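Local coordinates for Low molecular weight protein-tyrosine-phosphatase YfkJ (Bacillus subtilis, PDB 4ETM) that removes phosphate from phosphotyrosine residues of proteins, acting as a low molecular weight tyrosine phosphatase that contributes to resistance against ethanol stress, at residues L26-I29 / C30-M34; A104-A107 / E108-G111; T146-F149 / E150-C153. All coordinates share one frame; numbering follows the deposited sequence.

In the fold
All three contacts lie at the start of a helix, and contact 1 is the one that forms the active-site phosphate loop. Its centre is about 12 Å from the centre of contact 2, and the two meet through a salt bridge from Arg31 NH1 to Asp106 OD2, 2.9 Å long, so a helix N-cap also acts as second shell to the catalytic arginine. Contact 3, likewise centred about 12 Å from contact 1, borders the loop by packing: Cys30 SG lies 3.9 Å from Phe149 CZ, and Val152 packs on the stem of Arg31. Contacts 2 and 3, with centres about 17 Å apart and nearest atoms about 7 Å apart, do not touch; each meets contact 1 separately.

Contact 1. Residues L26-I29 / C30-M34; sequences LGNI and CRSPM. With K (potassium ion), chain E; PO4 (phosphate ion), chain C.
Asn28 and Ser32 face each other across the turn that leads into helix 31-45, while Arg31 folds its guanidinium back until one edge lies beside CB of Leu26. With CG of Asn28 anti to the backbone N (chi1 -173°), the amide reaches toward helix 31-45 with ND2 and toward the potassium ion with OD1. Asn28 ND2 donates to Ser32 OG at 2.7 Å, although the exact place of that hydroxyl is less sure. Asn28 OD1 accepts from Arg89 N and also lies 3.2 Å from the potassium ion, a long metal contact; Ser56 O is a further ligand of the metal. The ring of Pro33 packs obliquely against Asn28, bringing Pro33 CG within 3.4 Å of Asn28 O. Arg31 is bent at chi3 (-68°), which turns the guanidinium so that the phosphorus lies in its plane, off one edge. That edge grips two phosphate oxygens with nearly straight bonds: Arg31 NE reaches phosphate O4 at 2.8 Å and Arg31 NH2 reaches phosphate O3 at 2.9 Å. The backbone completes the cradle. Gly27 N donates to phosphate O3, and Leu26 N adds a weak bond to the same oxygen. Cys30 N donates to phosphate O2 at 2.8 Å, an oxygen also held by Ile29 N. Arg31 N donates to phosphate O4 at 2.7 Å, the oxygen that Arg31 NE also holds. This is the phosphate-binding loop of protein tyrosine phosphatases, running here from the nucleophile Cys25 to the active-site residue Arg31, and Ser32 touches the side chain of Cys25. Although the bound phosphate probably came from the crystallisation liquor, converging N-H groups and a flat guanidinium edge are consistent with a site that would hold the phosphoryl group of phosphotyrosine and steady the negative charge on its oxygens.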
loop_
_atom_site.group_PDB
_atom_site.type_symbol
_atom_site.label_atom_id
_atom_site.label_comp_id
_atom_site.label_asym_id
_atom_site.label_seq_id
_atom_site.Cartn_x
_atom_site.Cartn_y
_atom_site.Cartn_z
ATOM N N LEU A 26 7.961 -5.522 5.299
ATOM C CA LEU A 26 7.415 -6.761 4.757
ATOM C C LEU A 26 7.896 -7.989 5.521
ATOM O O LEU A 26 7.083 -8.777 6.027
ATOM C CB LEU A 26 7.779 -6.867 3.271
ATOM C CG LEU A 26 7.309 -8.140 2.567
ATOM C CD1 LEU A 26 5.806 -8.206 2.595
ATOM C CD2 LEU A 26 7.837 -8.170 1.127
ATOM N N GLY A 27 9.211 -8.144 5.640
ATOM C CA GLY A 27 9.752 -9.342 6.263
ATOM C C GLY A 27 10.095 -9.218 7.732
ATOM O O GLY A 27 10.237 -10.214 8.446
ATOM N N ASN A 28 10.243 -7.980 8.171
ATOM C CA ASN A 28 10.738 -7.674 9.500
ATOM C C ASN A 28 12.119 -8.304 9.763
ATOM O O ASN A 28 12.426 -8.792 10.847
ATOM C CB ASN A 28 9.679 -8.000 10.535
ATOM C CG ASN A 28 10.056 -7.557 11.922
ATOM O OD1 ASN A 28 9.864 -8.320 12.846
ATOM N ND2 ASN A 28 10.605 -6.346 12.081
ATOM N N ILE A 29 12.956 -8.263 8.736
ATOM C CA ILE A 29 14.367 -8.625 8.885
ATOM C C ILE A 29 15.342 -7.563 8.362
ATOM O O ILE A 29 16.483 -7.499 8.805
ATOM C CB ILE A 29 14.714 -10.000 8.248
ATOM C CG1 ILE A 29 14.236 -10.072 6.791
ATOM C CG2 ILE A 29 14.145 -11.122 9.087
ATOM C CD1 ILE A 29 14.935 -11.171 5.982
ATOM N N CYS A 30 14.908 -6.740 7.422
ATOM C CA CYS A 30 15.810 -5.713 6.888
ATOM C C CYS A 30 15.496 -4.296 7.398
ATOM O O CYS A 30 16.237 -3.746 8.229
ATOM C CB CYS A 30 15.831 -5.740 5.358
ATOM S SG CYS A 30 16.368 -7.303 4.616
ATOM N N ARG A 31 14.391 -3.723 6.932
ATOM C CA ARG A 31 14.095 -2.309 7.173
ATOM C C ARG A 31 13.593 -1.959 8.569
ATOM O O ARG A 31 14.204 -1.111 9.242
ATOM C CB ARG A 31 13.116 -1.775 6.122
ATOM C CG ARG A 31 13.717 -1.698 4.722
ATOM C CD ARG A 31 12.644 -1.529 3.677
ATOM N NE ARG A 31 11.822 -2.733 3.576
ATOM C CZ ARG A 31 10.697 -2.802 2.883
ATOM N NH1 ARG A 31 10.238 -1.738 2.232
ATOM N NH2 ARG A 31 10.021 -3.944 2.871
ATOM N N SER A 32 12.488 -2.570 8.998
ATOM C CA SER A 32 11.916 -2.215 10.291
ATOM C C SER A 32 12.848 -2.517 11.478
ATOM O O SER A 32 12.881 -1.728 12.418
ATOM C CB SER A 32 10.488 -2.739 10.498
ATOM O OG SER A 32 10.436 -4.152 10.453
ATOM N N PRO A 33 13.605 -3.629 11.443
ATOM C CA PRO A 33 14.534 -3.771 12.568
ATOM C C PRO A 33 15.588 -2.667 12.561
ATOM O O PRO A 33 15.959 -2.185 13.627
ATOM C CB PRO A 33 15.177 -5.146 12.323
ATOM C CG PRO A 33 14.147 -5.893 11.516
ATOM C CD PRO A 33 13.584 -4.849 10.604
ATOM N N MET A 34 16.046 -2.259 11.378
ATOM C CA MET A 34 17.044 -1.187 11.293
ATOM C C MET A 34 16.447 0.098 11.847
ATOM O O MET A 34 17.115 0.836 12.567
ATOM C CB MET A 34 17.502 -0.973 9.852
ATOM C CG MET A 34 18.710 -0.065 9.727
ATOM S SD MET A 34 19.197 0.388 8.039
ATOM C CE MET A 34 19.670 -1.186 7.332
HETATM K K K E . 10.526 -7.624 15.867
HETATM P P PO4 C . 12.294 -6.339 4.891
HETATM O O1 PO4 C . 12.973 -7.058 3.742
HETATM O O2 PO4 C . 12.481 -7.191 6.103
HETATM O O3 PO4 C . 10.845 -6.152 4.563
HETATM O O4 PO4 C . 12.864 -4.940 5.018
HETATM O O HOH W 1 13.421 -7.326 14.362
#

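Contact 2. Residues A104-A107 / E108-G111; sequences AMDA and ENIG
A capping box closes the N-terminus of helix 107-117, with Asp106 at the N-cap and Asn109 three residues further on, each side chain taking a backbone N-H of the other. The carboxylate of Asp106 owes its position to a CG flanked by both the N and the C of its own backbone (chi1 66°). Asp106 OD1 is thereby brought to Asn109 N, from which it accepts at 2.9 Å, approached nearly along the C-O axis. The return bond is less regular: Asp106 N reaches Asn109 OD1 at 3.1 Å from above the carbonyl plane, away from either lone pair. Met105 N adds a weak bond of 3.3 Å to Asn109 OD1, so one amide oxygen collects two successive N-H groups where the chain turns out of the strand. The Asp106 side chain runs roughly perpendicular to that of Asn109, yet their flat ends are inclined by only 26°. Water 2 ties them further, donating to Asp106 OD2 at 2.7 Å and weakly accepting from Asn109 ND2. Below the box the regular helix begins, with Ile110 N bonded to Asp106 O at 3.2 Å and Gly111 N to Ala107 O at 3.0 Å. The methyl of Ala104 backs the turn, Ala104 CB lying 3.7 Å from Ile110 CD1 and equally near Asn109 CB. Asp106 OD2 forms a salt bridge with Arg31 NH1, and the cap probably helps to orient the carboxylate for it. Around this corner, Met105 packs on strand 19-25 and on helix 31-45, whereas Ile110 lies against strand 125-127 on the sheet's margin; on the subunit boundary, Ala107 meets Ala107 of the second subunit, so the helix that leaves parallel strand 101-104 also takes part in the dimer interface.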
loop_
_atom_site.group_PDB
_atom_site.type_symbol
_atom_site.label_atom_id
_atom_site.label_comp_id
_atom_site.label_asym_id
_atom_site.label_seq_id
_atom_site.Cartn_x
_atom_site.Cartn_y
_atom_site.Cartn_z
ATOM N N ALA A 104 5.173 2.624 8.680
ATOM C CA ALA A 104 5.443 1.668 7.589
ATOM C C ALA A 104 6.600 2.109 6.726
ATOM O O ALA A 104 6.843 3.297 6.595
ATOM C CB ALA A 104 4.221 1.518 6.736
ATOM N N MET A 105 7.286 1.158 6.094
ATOM C CA MET A 105 8.429 1.507 5.246
ATOM C C MET A 105 8.024 1.941 3.837
ATOM O O MET A 105 8.716 2.765 3.225
ATOM C CB MET A 105 9.433 0.353 5.190
ATOM C CG MET A 105 10.018 0.023 6.550
ATOM S SD MET A 105 10.988 1.423 7.167
ATOM C CE MET A 105 10.242 1.644 8.787
ATOM N N ASP A 106 6.926 1.381 3.330
ATOM C CA ASP A 106 6.436 1.732 1.999
ATOM C C ASP A 106 4.919 1.639 1.842
ATOM O O ASP A 106 4.189 1.257 2.780
ATOM C CB ASP A 106 7.156 0.920 0.911
ATOM C CG ASP A 106 6.863 -0.567 0.980
ATOM O OD1 ASP A 106 5.731 -0.964 1.299
ATOM O OD2 ASP A 106 7.767 -1.363 0.676
ATOM N N ALA A 107 4.446 2.012 0.656
ATOM C CA ALA A 107 3.021 2.140 0.410
ATOM C C ALA A 107 2.365 0.767 0.446
ATOM O O ALA A 107 1.258 0.614 0.968
ATOM C CB ALA A 107 2.757 2.838 -0.923
ATOM N N GLU A 108 3.045 -0.243 -0.085
ATOM C CA GLU A 108 2.499 -1.597 0.026
ATOM C C GLU A 108 2.237 -2.003 1.471
ATOM O O GLU A 108 1.209 -2.622 1.773
ATOM C CB GLU A 108 3.372 -2.632 -0.703
ATOM C CG GLU A 108 3.381 -2.434 -2.214
ATOM C CD GLU A 108 4.296 -3.420 -2.934
ATOM O OE1 GLU A 108 5.110 -4.081 -2.261
ATOM O OE2 GLU A 108 4.211 -3.530 -4.173
ATOM N N ASN A 109 3.170 -1.675 2.356
ATOM C CA ASN A 109 3.018 -1.998 3.774
ATOM C C ASN A 109 1.764 -1.335 4.344
ATOM O O ASN A 109 1.007 -1.948 5.113
ATOM C CB ASN A 109 4.214 -1.498 4.586
ATOM C CG ASN A 109 5.526 -2.146 4.203
ATOM O OD1 ASN A 109 6.580 -1.554 4.413
ATOM N ND2 ASN A 109 5.484 -3.355 3.679
ATOM N N ILE A 110 1.555 -0.073 3.974
ATOM C CA ILE A 110 0.382 0.674 4.425
ATOM C C ILE A 110 -0.882 -0.045 3.967
ATOM O O ILE A 110 -1.808 -0.258 4.750
ATOM C CB ILE A 110 0.365 2.102 3.861
ATOM C CG1 ILE A 110 1.580 2.900 4.350
ATOM C CG2 ILE A 110 -0.968 2.784 4.149
ATOM C CD1 ILE A 110 1.382 3.599 5.663
ATOM N N GLY A 111 -0.902 -0.439 2.698
ATOM C CA GLY A 111 -2.040 -1.141 2.144
ATOM C C GLY A 111 -2.309 -2.458 2.848
ATOM O O GLY A 111 -3.463 -2.812 3.082
HETATM O O HOH W 2 7.549 -3.992 1.184
HETATM O O HOH W 3 7.175 -2.129 -2.121
#

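Contact 3. Residues T146-F149 / E150-C153; sequences TGNF and EEVC
Before Asn148 lays its amide against the carboxylate of Glu151, the chain first makes a turn at Thr146. Thr146 OG1 accepts from Asn148 N at 3.0 Å, an ST turn. Thr146 OG1 also donates to water 4 at 2.6 Å. That water passes its own protons to Asn148 O, 2.9 Å away, and to Glu151 OE1 at 2.7 Å, so a single molecule bridges the end of helix 143-146 and the first turn of the next. Gly147 then leaves the helical conformation with a phi of 79°, turning the backbone towards a new helix. Asn148 is its N-cap. Asn148 OD1 accepts from Glu151 N at 2.9 Å, the donor standing well out of the carbonyl plane, so this N-H is satisfied without using an in-plane lone pair. The general device, an asparagine that supplies the acceptor missing at a helix start, serves here to begin helix 149-170, the long helix near the C-terminus of this phosphatase. Glu151 answers by folding back: a chi1 of 73° tucks its CG in over its own main chain, and the extended chain beyond it crosses Asn148 at about a right angle. The flat ends nevertheless stack, their planes only 4° apart, with Asn148 ND2 3.5 Å from Glu151 CD. Asn148 O is also touched by Val152 CG2 at 3.3 Å. Phe149 comes last, Phe149 O accepting from Cys153 N at 2.9 Å in a helical i to i+4 bond. Its ring meets that of His69 and packs on Pro143, on Thr72 of helix 70-78 and on Cys30, which links it to the phosphate loop, while Glu150 OE1 forms a salt bridge with Arg78 NH1 of helix 70-78.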
loop_
_atom_site.group_PDB
_atom_site.type_symbol
_atom_site.label_atom_id
_atom_site.label_comp_id
_atom_site.label_asym_id
_atom_site.label_seq_id
_atom_site.Cartn_x
_atom_site.Cartn_y
_atom_site.Cartn_z
ATOM N N THR A 146 16.529 -5.450 -3.443
ATOM C CA THR A 146 17.460 -4.576 -4.165
ATOM C C THR A 146 18.925 -4.908 -3.915
ATOM O O THR A 146 19.756 -4.670 -4.784
ATOM C CB THR A 146 17.275 -3.091 -3.792
ATOM O OG1 THR A 146 17.698 -2.882 -2.438
ATOM C CG2 THR A 146 15.831 -2.662 -3.946
ATOM N N GLY A 147 19.233 -5.438 -2.730
ATOM C CA GLY A 147 20.607 -5.650 -2.298
ATOM C C GLY A 147 21.330 -4.412 -1.782
ATOM O O GLY A 147 22.522 -4.460 -1.463
ATOM N N ASN A 148 20.615 -3.300 -1.683
ATOM C CA ASN A 148 21.247 -2.039 -1.321
ATOM C C ASN A 148 20.915 -1.636 0.104
ATOM O O ASN A 148 19.921 -0.962 0.370
ATOM C CB ASN A 148 20.867 -0.941 -2.308
ATOM C CG ASN A 148 21.727 0.287 -2.158
ATOM O OD1 ASN A 148 22.274 0.544 -1.079
ATOM N ND2 ASN A 148 21.835 1.067 -3.222
ATOM N N PHE A 149 21.776 -2.050 1.016
ATOM C CA PHE A 149 21.599 -1.718 2.418
ATOM C C PHE A 149 22.085 -0.318 2.756
ATOM O O PHE A 149 21.579 0.299 3.686
ATOM C CB PHE A 149 22.256 -2.777 3.304
ATOM C CG PHE A 149 21.473 -4.059 3.367
ATOM C CD1 PHE A 149 21.564 -4.984 2.329
ATOM C CD2 PHE A 149 20.633 -4.335 4.441
ATOM C CE1 PHE A 149 20.842 -6.166 2.371
ATOM C CE2 PHE A 149 19.899 -5.509 4.484
ATOM C CZ PHE A 149 20.007 -6.427 3.438
ATOM N N GLU A 150 23.033 0.194 1.976
ATOM C CA GLU A 150 23.575 1.523 2.229
ATOM C C GLU A 150 22.520 2.617 2.057
ATOM O O GLU A 150 22.410 3.508 2.902
ATOM C CB GLU A 150 24.772 1.803 1.335
ATOM C CG GLU A 150 26.022 1.063 1.745
ATOM C CD GLU A 150 26.812 1.767 2.826
ATOM O OE1 GLU A 150 27.983 1.398 3.053
ATOM O OE2 GLU A 150 26.278 2.710 3.434
ATOM N N GLU A 151 21.725 2.556 0.988
ATOM C CA GLU A 151 20.764 3.630 0.743
ATOM C C GLU A 151 19.600 3.527 1.732
ATOM O O GLU A 151 18.998 4.539 2.086
ATOM C CB GLU A 151 20.262 3.616 -0.702
ATOM C CG GLU A 151 19.308 2.488 -1.026
ATOM C CD GLU A 151 18.736 2.572 -2.441
ATOM O OE1 GLU A 151 17.983 1.653 -2.822
ATOM O OE2 GLU A 151 19.031 3.548 -3.166
ATOM N N VAL A 152 19.302 2.303 2.172
ATOM C CA VAL A 152 18.264 2.068 3.175
ATOM C C VAL A 152 18.712 2.678 4.503
ATOM O O VAL A 152 17.941 3.356 5.167
ATOM C CB VAL A 152 17.947 0.563 3.322
ATOM C CG1 VAL A 152 17.093 0.309 4.544
ATOM C CG2 VAL A 152 17.234 0.068 2.078
ATOM N N CYS A 153 19.974 2.464 4.878
ATOM C CA CYS A 153 20.520 3.112 6.068
ATOM C C CYS A 153 20.359 4.637 6.012
ATOM O O CYS A 153 19.884 5.256 6.972
ATOM C CB CYS A 153 22.001 2.759 6.229
ATOM S SG CYS A 153 22.812 3.530 7.659
HETATM O O HOH W 4 17.571 -0.547 -1.231
#